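Local structure of oligopeptide ABC transporter, periplasmic oligopeptide-binding protein, putative (Thermotoga maritima MSB8, 5IPW) at residues V82-W87 with G186-P191; V110-L115 with T166-F171; F441-T446 with V466-E471. The protein probably binds oligopeptides in the periplasm and delivers them to an ABC transporter for import into the cell. All coordinates share one frame; numbering follows the deposited sequence.

Contact 1: V82-W87 with G186-P191; sequences VKLAFW and GFTGAP
Thr188 lays its methyl against the backbone from Val82 to Leu84: CG2 is 3.5 Å from Val82 O and 3.6 Å from Leu84 N. A chi1 of 54° puts this methyl opposite the carbonyl carbon of Thr188, beside its own N, and so turns it onto the neighbouring chain, while OG1 stays 3.8 Å from Val82 O, not hydrogen-bonded to it. Leu84 in turn comes across Phe187 at roughly a right angle. Its CD1 rests 3.8 Å from Phe187 CB and 3.6 Å from Phe187 O, so a single methyl covers both the root of the aromatic side chain and its carbonyl. No direct hydrogen bond links the segments; a water between them accepts weak bonds from Phe187 N (2.8 Å) and Leu84 N (3.5 Å). The contact joins the lead-in to strand 85-87, an outermost strand of a five-stranded antiparallel sheet, to a loop carrying a type I beta turn from Gly186 to Gly189. Gly189 N closes that turn on Gly186 O at 3.2 Å. Farther out, the Phe187 ring leads away from 82-87 into an aromatic cluster, edge-to-face with Trp135 and Phe178 and meeting Trp152, while Thr188 O is hydrogen-bonded with Tyr127 OH. Leu84 is backed by Ile132 of helix 129-140, and backbone bonds from Lys83 to Leu98 and Leu84 to Ala99 fix the first segment to strand 94-105. Lys83 NZ hydrogen-bonds to Tyr184 O and Gly185 O, tying the segment to the residues just ahead of the turn, and also forms a local salt bridge with Glu81, the residue just before 82-87.

Contact 2: V110-L115 with T166-F171; sequences VYIFHL and TVKFEF
Val110 begins the pairing beside Glu170: the two side chains point the same way, with Val110 CG1 4.1 Å from Glu170 CG. Tyr111 and Phe169 exchange two backbone hydrogen bonds, both 2.8 Å from N to O, while the Tyr111 ring reaches past them so that CD1 comes to the edge of the Phe171 ring, 3.9 Å from CE2. Its OH bonds to Tyr175 O, and a leucine here would probably leave that carbonyl without its mate and open a gap beside Phe171. Ile112, on the other face, spans two neighbours, CG2 touching Thr166 CG2 at 3.6 Å and CD1 touching Lys168 CG. Phe113 repeats the doubly bonded pairing with Val167, and its CB packs on Val167 CG1 at 3.7 Å. With CG opposite the carbonyl carbon (chi1 -71°), CD2 of its ring meets Phe169 CE1, the two ring planes nearly perpendicular (89°). His114 lies alongside Thr166, whose CG2 it meets through ND1; its NE2 is hydrogen-bonded to Glu103 OE1. Polar residues thus share one face with Val110 and Ile112, whereas the aromatic face is covered by Phe178 and helix 129-140, a helix-backed antiparallel sheet consistent with the extra domain of the larger family 5 solute-binding proteins.

Contact 3: F441-T446 with V466-E471; sequences FTITVT and VWVEIE
Glu471, with CG between its backbone N and carbonyl carbon (chi1 67°) and the chain extended beyond, reaches across to the two threonines on its face of the sheet. Its CG lies 3.5 Å from Thr442 CG2, and OE1 ends 3.1 Å from Thr444 OG1, near enough for a hydrogen bond, though that hydroxyl has another acceptor nearby. A long, weak ion pair with Arg481 also reaches OE1. On the reverse face, a chi1 of 58° swings the Phe441 ring toward the neighbouring strand. Val468 CG1 sits over one face of it as a CH-pi contact, 3.8 Å from the ring centroid, and Val466 CG1 comes 3.6 Å from Phe441 CE1. Next along, Ile470 runs side by side with Ile443, its CD1 touching both CB and CD1 of that residue, and Ile443 CD1 continues to Val468 CG2. The two segments run parallel, their axes 30° apart, as the paired strands of a beta-alpha-beta crossover through helix 448-462; strand 467-472 is outermost in this mixed sheet. The ladder runs from Phe441 N to Trp467 O, through Ile443 N to Glu469 O (2.8 Å) and Glu471 N to Ile443 O, to Val445 N on Glu471 O at 2.9 Å; the bond from Glu469 N to Phe441 O is weak at 3.4 Å. Helix 448-462 covers the Ile443 and Val468 side with Trp461, while Phe478 of helix 475-484 packs on Thr444. Within 466-471, Trp467 NE1 bonds to Glu469 OE2, and the indole stacks on Tyr430 and receives Arg440 in a cation-pi contact.

Contacts 1 and 2 build one core: their centres are 13 Å apart, Leu84 packs on Phe113 and Leu115, and Phe187 reaches Phe169, so the turn of contact 1 joins the aromatic side of contact 2's sheet. Contact 1 relies on methyl packing and a weakly held water, contact 2 on an antiparallel ladder with an aromatic face against the core and partly exposed polar residues on the other. Contact 3 lies on the opposite side of the chain's centre, nearest atoms about 28 Å from contact 1 and 36 Å from contact 2. It too is a ladder, but parallel, at a sheet margin and only partly buried, with apolar packing on one face and glutamates and threonines on the other.

Contact 1: V82-W87 with G186-P191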
loop_
_atom_site.group_PDB
_atom_site.type_symbol
_atom_site.label_atom_id
_atom_site.label_comp_id
_atom_site.label_asym_id
_atom_site.label_seq_id
_atom_site.Cartn_x
_atom_site.Cartn_y
_atom_site.Cartn_z
ATOM N N VAL A 82 -13.078 5.744 4.142
ATOM C CA VAL A 82 -13.030 7.176 3.868
ATOM C C VAL A 82 -11.925 7.815 4.699
ATOM O O VAL A 82 -11.625 7.373 5.808
ATOM C CB VAL A 82 -14.386 7.875 4.134
ATOM C CG1 VAL A 82 -15.446 7.362 3.171
ATOM C CG2 VAL A 82 -14.837 7.693 5.579
ATOM N N LYS A 83 -11.330 8.860 4.142
ATOM C CA LYS A 83 -10.158 9.502 4.725
ATOM C C LYS A 83 -10.416 10.997 4.850
ATOM O O LYS A 83 -11.270 11.537 4.147
ATOM C CB LYS A 83 -8.935 9.257 3.826
ATOM C CG LYS A 83 -8.787 7.816 3.353
ATOM C CD LYS A 83 -8.487 6.872 4.509
ATOM C CE LYS A 83 -8.438 5.425 4.053
ATOM N NZ LYS A 83 -8.351 4.495 5.216
ATOM N N LEU A 84 -9.678 11.662 5.737
ATOM C CA LEU A 84 -9.696 13.120 5.787
ATOM C C LEU A 84 -9.167 13.624 4.467
ATOM O O LEU A 84 -9.681 14.577 3.892
ATOM C CB LEU A 84 -8.826 13.642 6.924
ATOM C CG LEU A 84 -9.377 13.416 8.330
ATOM C CD1 LEU A 84 -8.381 13.888 9.374
ATOM C CD2 LEU A 84 -10.701 14.137 8.516
ATOM N N ALA A 85 -8.128 12.964 3.990
ATOM C CA ALA A 85 -7.600 13.241 2.678
ATOM C C ALA A 85 -7.149 11.931 2.066
ATOM O O ALA A 85 -6.463 11.139 2.713
ATOM C CB ALA A 85 -6.441 14.215 2.777
ATOM N N PHE A 86 -7.553 11.701 0.824
ATOM C CA PHE A 86 -7.241 10.458 0.139
ATOM C C PHE A 86 -5.894 10.555 -0.532
ATOM O O PHE A 86 -5.389 11.656 -0.798
ATOM C CB PHE A 86 -8.289 10.144 -0.927
ATOM C CG PHE A 86 -9.635 9.800 -0.369
ATOM C CD1 PHE A 86 -9.928 8.504 0.022
ATOM C CD2 PHE A 86 -10.616 10.764 -0.246
ATOM C CE1 PHE A 86 -11.169 8.178 0.532
ATOM C CE2 PHE A 86 -11.864 10.442 0.263
ATOM C CZ PHE A 86 -12.137 9.146 0.654
ATOM N N TRP A 87 -5.320 9.392 -0.815
ATOM C CA TRP A 87 -4.255 9.305 -1.799
ATOM C C TRP A 87 -4.836 9.803 -3.112
ATOM O O TRP A 87 -6.031 9.664 -3.362
ATOM C CB TRP A 87 -3.801 7.850 -2.012
ATOM C CG TRP A 87 -3.006 7.219 -0.913
ATOM C CD1 TRP A 87 -3.292 6.052 -0.276
ATOM C CD2 TRP A 87 -1.776 7.693 -0.351
ATOM N NE1 TRP A 87 -2.324 5.767 0.657
ATOM C CE2 TRP A 87 -1.382 6.762 0.636
ATOM C CE3 TRP A 87 -0.970 8.814 -0.582
ATOM C CZ2 TRP A 87 -0.219 6.918 1.393
ATOM C CZ3 TRP A 87 0.187 8.971 0.173
ATOM C CH2 TRP A 87 0.550 8.029 1.149
ATOM N N GLY A 186 -7.463 5.681 9.816
ATOM C CA GLY A 186 -8.871 5.988 10.110
ATOM C C GLY A 186 -9.093 7.289 10.867
ATOM O O GLY A 186 -9.888 7.337 11.827
ATOM N N PHE A 187 -8.435 8.353 10.402
ATOM C CA PHE A 187 -8.438 9.634 11.104
ATOM C C PHE A 187 -9.760 10.397 11.020
ATOM O O PHE A 187 -9.902 11.464 11.625
ATOM C CB PHE A 187 -7.256 10.493 10.637
ATOM C CG PHE A 187 -5.933 9.882 10.977
ATOM C CD1 PHE A 187 -5.385 10.051 12.240
ATOM C CD2 PHE A 187 -5.269 9.076 10.070
ATOM C CE1 PHE A 187 -4.183 9.451 12.581
ATOM C CE2 PHE A 187 -4.064 8.478 10.400
ATOM C CZ PHE A 187 -3.518 8.664 11.658
ATOM N N THR A 188 -10.735 9.835 10.309
ATOM C CA THR A 188 -12.067 10.415 10.255
ATOM C C THR A 188 -12.818 10.233 11.564
ATOM O O THR A 188 -13.825 10.891 11.797
ATOM C CB THR A 188 -12.887 9.810 9.110
ATOM O OG1 THR A 188 -12.902 8.387 9.235
ATOM C CG2 THR A 188 -12.272 10.200 7.765
ATOM N N GLY A 189 -12.342 9.326 12.410
ATOM C CA GLY A 189 -12.867 9.186 13.769
ATOM C C GLY A 189 -13.993 8.177 13.870
ATOM O O GLY A 189 -14.106 7.283 13.039
ATOM N N ALA A 190 -14.823 8.327 14.899
ATOM C CA ALA A 190 -15.916 7.398 15.158
ATOM C C ALA A 190 -17.077 8.134 15.828
ATOM O O ALA A 190 -16.882 9.196 16.416
ATOM C CB ALA A 190 -15.425 6.255 16.036
ATOM N N PRO A 191 -18.293 7.573 15.741
ATOM C CA PRO A 191 -19.499 8.290 16.175
ATOM C C PRO A 191 -19.708 8.293 17.685
ATOM O O PRO A 191 -20.350 7.399 18.237
ATOM C CB PRO A 191 -20.620 7.530 15.468
ATOM C CG PRO A 191 -20.094 6.143 15.328
ATOM C CD PRO A 191 -18.614 6.277 15.118
HETATM O O HOH W 1 -8.235 9.251 7.798
#

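Contact 2: V110-L115 with T166-F171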
loop_
_atom_site.group_PDB
_atom_site.type_symbol
_atom_site.label_atom_id
_atom_site.label_comp_id
_atom_site.label_asym_id
_atom_site.label_seq_id
_atom_site.Cartn_x
_atom_site.Cartn_y
_atom_site.Cartn_z
ATOM N N VAL A 110 2.588 20.685 14.106
ATOM C CA VAL A 110 1.133 20.696 14.184
ATOM C C VAL A 110 0.490 20.623 12.796
ATOM O O VAL A 110 1.030 21.139 11.807
ATOM C CB VAL A 110 0.578 21.916 14.978
ATOM C CG1 VAL A 110 1.632 22.490 15.913
ATOM C CG2 VAL A 110 0.052 23.008 14.062
ATOM N N TYR A 111 -0.673 19.976 12.752
ATOM C CA TYR A 111 -1.489 19.875 11.545
ATOM C C TYR A 111 -2.912 20.285 11.871
ATOM O O TYR A 111 -3.483 19.816 12.854
ATOM C CB TYR A 111 -1.483 18.444 11.017
ATOM C CG TYR A 111 -0.111 17.935 10.650
ATOM C CD1 TYR A 111 0.689 17.298 11.591
ATOM C CD2 TYR A 111 0.392 18.098 9.362
ATOM C CE1 TYR A 111 1.949 16.829 11.259
ATOM C CE2 TYR A 111 1.649 17.631 9.019
ATOM C CZ TYR A 111 2.425 16.999 9.972
ATOM O OH TYR A 111 3.674 16.530 9.636
ATOM N N ILE A 112 -3.468 21.178 11.058
ATOM C CA ILE A 112 -4.870 21.565 11.169
ATOM C C ILE A 112 -5.623 20.988 9.980
ATOM O O ILE A 112 -5.193 21.143 8.840
ATOM C CB ILE A 112 -5.051 23.102 11.187
ATOM C CG1 ILE A 112 -4.801 23.668 12.588
ATOM C CG2 ILE A 112 -6.465 23.496 10.776
ATOM C CD1 ILE A 112 -3.378 23.558 13.079
ATOM N N PHE A 113 -6.746 20.328 10.253
ATOM C CA PHE A 113 -7.647 19.859 9.202
ATOM C C PHE A 113 -8.966 20.608 9.296
ATOM O O PHE A 113 -9.566 20.692 10.370
ATOM C CB PHE A 113 -7.897 18.356 9.318
ATOM C CG PHE A 113 -6.712 17.516 8.961
ATOM C CD1 PHE A 113 -6.455 17.188 7.642
ATOM C CD2 PHE A 113 -5.852 17.051 9.944
ATOM C CE1 PHE A 113 -5.353 16.417 7.304
ATOM C CE2 PHE A 113 -4.755 16.276 9.617
ATOM C CZ PHE A 113 -4.503 15.959 8.292
ATOM N N HIS A 114 -9.406 21.142 8.157
ATOM C CA HIS A 114 -10.638 21.910 8.077
ATOM C C HIS A 114 -11.753 21.043 7.524
ATOM O O HIS A 114 -11.703 20.604 6.376
ATOM C CB HIS A 114 -10.438 23.136 7.194
ATOM C CG HIS A 114 -9.388 24.069 7.704
ATOM N ND1 HIS A 114 -9.668 25.092 8.585
ATOM C CD2 HIS A 114 -8.055 24.121 7.475
ATOM C CE1 HIS A 114 -8.553 25.741 8.866
ATOM N NE2 HIS A 114 -7.560 25.171 8.207
ATOM N N LEU A 115 -12.760 20.811 8.353
ATOM C CA LEU A 115 -13.841 19.903 8.025
ATOM C C LEU A 115 -14.957 20.629 7.298
ATOM O O LEU A 115 -14.928 21.853 7.159
ATOM C CB LEU A 115 -14.381 19.258 9.301
ATOM C CG LEU A 115 -13.340 18.580 10.196
ATOM C CD1 LEU A 115 -14.038 17.866 11.343
ATOM C CD2 LEU A 115 -12.477 17.610 9.409
ATOM N N THR A 166 -12.924 22.188 12.937
ATOM C CA THR A 166 -11.472 22.290 12.854
ATOM C C THR A 166 -10.859 21.400 13.916
ATOM O O THR A 166 -11.208 21.504 15.095
ATOM C CB THR A 166 -10.966 23.731 13.074
ATOM O OG1 THR A 166 -11.920 24.670 12.572
ATOM C CG2 THR A 166 -9.647 23.934 12.364
ATOM N N VAL A 167 -9.955 20.526 13.486
ATOM C CA VAL A 167 -9.257 19.611 14.379
ATOM C C VAL A 167 -7.764 19.865 14.234
ATOM O O VAL A 167 -7.261 20.073 13.124
ATOM C CB VAL A 167 -9.603 18.124 14.090
ATOM C CG1 VAL A 167 -9.336 17.747 12.640
ATOM C CG2 VAL A 167 -8.851 17.188 15.037
ATOM N N LYS A 168 -7.072 19.853 15.369
ATOM C CA LYS A 168 -5.655 20.159 15.431
ATOM C C LYS A 168 -4.912 18.972 16.014
ATOM O O LYS A 168 -5.240 18.506 17.100
ATOM C CB LYS A 168 -5.430 21.409 16.296
ATOM C CG LYS A 168 -3.973 21.718 16.633
ATOM C CD LYS A 168 -3.843 23.014 17.423
ATOM C CE LYS A 168 -2.410 23.249 17.888
ATOM N NZ LYS A 168 -2.161 24.671 18.249
ATOM N N PHE A 169 -3.922 18.484 15.277
ATOM C CA PHE A 169 -3.010 17.457 15.763
ATOM C C PHE A 169 -1.690 18.141 16.076
ATOM O O PHE A 169 -1.030 18.631 15.164
ATOM C CB PHE A 169 -2.769 16.390 14.689
ATOM C CG PHE A 169 -3.979 15.552 14.370
ATOM C CD1 PHE A 169 -4.957 16.020 13.504
ATOM C CD2 PHE A 169 -4.125 14.280 14.909
ATOM C CE1 PHE A 169 -6.063 15.248 13.202
ATOM C CE2 PHE A 169 -5.232 13.504 14.609
ATOM C CZ PHE A 169 -6.203 13.988 13.754
ATOM N N GLU A 170 -1.321 18.198 17.355
ATOM C CA GLU A 170 -0.030 18.755 17.766
ATOM C C GLU A 170 0.864 17.636 18.267
ATOM O O GLU A 170 0.562 16.992 19.273
ATOM C CB GLU A 170 -0.198 19.813 18.861
ATOM C CG GLU A 170 1.120 20.404 19.359
ATOM C CD GLU A 170 0.946 21.718 20.105
ATOM O OE1 GLU A 170 1.833 22.592 19.985
ATOM O OE2 GLU A 170 -0.081 21.882 20.803
ATOM N N PHE A 171 1.964 17.408 17.559
ATOM C CA PHE A 171 2.939 16.402 17.957
ATOM C C PHE A 171 4.053 17.030 18.799
ATOM O O PHE A 171 4.308 18.230 18.707
ATOM C CB PHE A 171 3.540 15.734 16.719
ATOM C CG PHE A 171 2.585 14.839 15.988
ATOM C CD1 PHE A 171 2.403 13.530 16.395
ATOM C CD2 PHE A 171 1.874 15.301 14.888
ATOM C CE1 PHE A 171 1.525 12.695 15.724
ATOM C CE2 PHE A 171 0.997 14.471 14.210
ATOM C CZ PHE A 171 0.821 13.166 14.631
#

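Contact 3: F441-T446 with V466-E471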
loop_
_atom_site.group_PDB
_atom_site.type_symbol
_atom_site.label_atom_id
_atom_site.label_comp_id
_atom_site.label_asym_id
_atom_site.label_seq_id
_atom_site.Cartn_x
_atom_site.Cartn_y
_atom_site.Cartn_z
ATOM N N PHE A 441 30.367 -18.879 -5.368
ATOM C CA PHE A 441 29.608 -18.624 -4.152
ATOM C C PHE A 441 28.238 -19.255 -4.256
ATOM O O PHE A 441 27.822 -19.680 -5.330
ATOM C CB PHE A 441 29.502 -17.129 -3.850
ATOM C CG PHE A 441 28.861 -16.327 -4.942
ATOM C CD1 PHE A 441 29.608 -15.880 -6.024
ATOM C CD2 PHE A 441 27.514 -15.993 -4.879
ATOM C CE1 PHE A 441 29.023 -15.126 -7.027
ATOM C CE2 PHE A 441 26.922 -15.241 -5.881
ATOM C CZ PHE A 441 27.677 -14.808 -6.956
ATOM N N THR A 442 27.553 -19.329 -3.122
ATOM C CA THR A 442 26.248 -19.966 -3.037
ATOM C C THR A 442 25.142 -18.916 -2.931
ATOM O O THR A 442 25.223 -17.993 -2.122
ATOM C CB THR A 442 26.184 -20.920 -1.829
ATOM O OG1 THR A 442 26.947 -22.097 -2.116
ATOM C CG2 THR A 442 24.747 -21.329 -1.519
ATOM N N ILE A 443 24.116 -19.073 -3.764
ATOM C CA ILE A 443 22.923 -18.246 -3.686
ATOM C C ILE A 443 21.951 -18.926 -2.745
ATOM O O ILE A 443 21.560 -20.075 -2.961
ATOM C CB ILE A 443 22.250 -18.067 -5.061
ATOM C CG1 ILE A 443 23.197 -17.348 -6.026
ATOM C CG2 ILE A 443 20.951 -17.279 -4.922
ATOM C CD1 ILE A 443 22.739 -17.372 -7.468
ATOM N N THR A 444 21.571 -18.204 -1.698
ATOM C CA THR A 444 20.637 -18.706 -0.710
ATOM C C THR A 444 19.246 -18.187 -1.013
ATOM O O THR A 444 19.041 -16.974 -1.125
ATOM C CB THR A 444 21.025 -18.230 0.695
ATOM O OG1 THR A 444 22.396 -18.553 0.943
ATOM C CG2 THR A 444 20.132 -18.885 1.756
ATOM N N VAL A 445 18.293 -19.109 -1.132
ATOM C CA VAL A 445 16.895 -18.752 -1.343
ATOM C C VAL A 445 16.008 -19.526 -0.385
ATOM O O VAL A 445 16.462 -20.444 0.296
ATOM C CB VAL A 445 16.435 -19.050 -2.791
ATOM C CG1 VAL A 445 17.416 -18.474 -3.796
ATOM C CG2 VAL A 445 16.278 -20.547 -3.031
ATOM N N THR A 446 14.737 -19.144 -0.341
ATOM C CA THR A 446 13.709 -19.951 0.308
ATOM C C THR A 446 12.462 -19.943 -0.577
ATOM O O THR A 446 11.948 -18.883 -0.934
ATOM C CB THR A 446 13.411 -19.472 1.744
ATOM O OG1 THR A 446 12.371 -20.274 2.315
ATOM C CG2 THR A 446 13.013 -18.004 1.778
ATOM N N VAL A 466 31.309 -16.979 -13.671
ATOM C CA VAL A 466 30.951 -16.886 -12.269
ATOM C C VAL A 466 30.191 -18.142 -11.867
ATOM O O VAL A 466 29.104 -18.410 -12.375
ATOM C CB VAL A 466 30.114 -15.632 -11.979
ATOM C CG1 VAL A 466 29.540 -15.688 -10.571
ATOM C CG2 VAL A 466 30.951 -14.369 -12.167
ATOM N N TRP A 467 30.780 -18.902 -10.947
ATOM C CA TRP A 467 30.233 -20.185 -10.513
ATOM C C TRP A 467 29.269 -19.976 -9.348
ATOM O O TRP A 467 29.649 -19.422 -8.319
ATOM C CB TRP A 467 31.373 -21.105 -10.067
ATOM C CG TRP A 467 30.992 -22.542 -9.836
ATOM C CD1 TRP A 467 29.733 -23.083 -9.822
ATOM C CD2 TRP A 467 31.889 -23.621 -9.548
ATOM N NE1 TRP A 467 29.797 -24.429 -9.564
ATOM C CE2 TRP A 467 31.107 -24.785 -9.390
ATOM C CE3 TRP A 467 33.280 -23.717 -9.420
ATOM C CZ2 TRP A 467 31.671 -26.032 -9.105
ATOM C CZ3 TRP A 467 33.839 -24.956 -9.137
ATOM C CH2 TRP A 467 33.036 -26.097 -8.982
ATOM N N VAL A 468 28.025 -20.419 -9.504
ATOM C CA VAL A 468 27.088 -20.398 -8.392
ATOM C C VAL A 468 26.362 -21.721 -8.240
ATOM O O VAL A 468 26.194 -22.466 -9.207
ATOM C CB VAL A 468 26.057 -19.255 -8.515
ATOM C CG1 VAL A 468 26.758 -17.903 -8.495
ATOM C CG2 VAL A 468 25.204 -19.412 -9.768
ATOM N N GLU A 469 25.971 -22.003 -7.000
ATOM C CA GLU A 469 25.041 -23.079 -6.679
ATOM C C GLU A 469 23.870 -22.470 -5.924
ATOM O O GLU A 469 23.944 -21.334 -5.448
ATOM C CB GLU A 469 25.700 -24.151 -5.810
ATOM C CG GLU A 469 26.921 -24.813 -6.431
ATOM C CD GLU A 469 26.622 -25.564 -7.718
ATOM O OE1 GLU A 469 25.453 -25.948 -7.954
ATOM O OE2 GLU A 469 27.575 -25.776 -8.497
ATOM N N ILE A 470 22.795 -23.239 -5.815
ATOM C CA ILE A 470 21.548 -22.753 -5.255
ATOM C C ILE A 470 21.164 -23.617 -4.067
ATOM O O ILE A 470 20.934 -24.816 -4.223
ATOM C CB ILE A 470 20.418 -22.819 -6.308
ATOM C CG1 ILE A 470 20.789 -22.026 -7.572
ATOM C CG2 ILE A 470 19.099 -22.331 -5.725
ATOM C CD1 ILE A 470 21.121 -20.565 -7.346
ATOM N N GLU A 471 21.100 -23.017 -2.879
ATOM C CA GLU A 471 20.579 -23.727 -1.715
ATOM C C GLU A 471 19.208 -23.168 -1.357
ATOM O O GLU A 471 19.016 -21.955 -1.255
ATOM C CB GLU A 471 21.555 -23.702 -0.519
ATOM C CG GLU A 471 21.808 -22.349 0.143
ATOM C CD GLU A 471 22.736 -22.437 1.359
ATOM O OE1 GLU A 471 22.902 -21.413 2.053
ATOM O OE2 GLU A 471 23.296 -23.521 1.635
#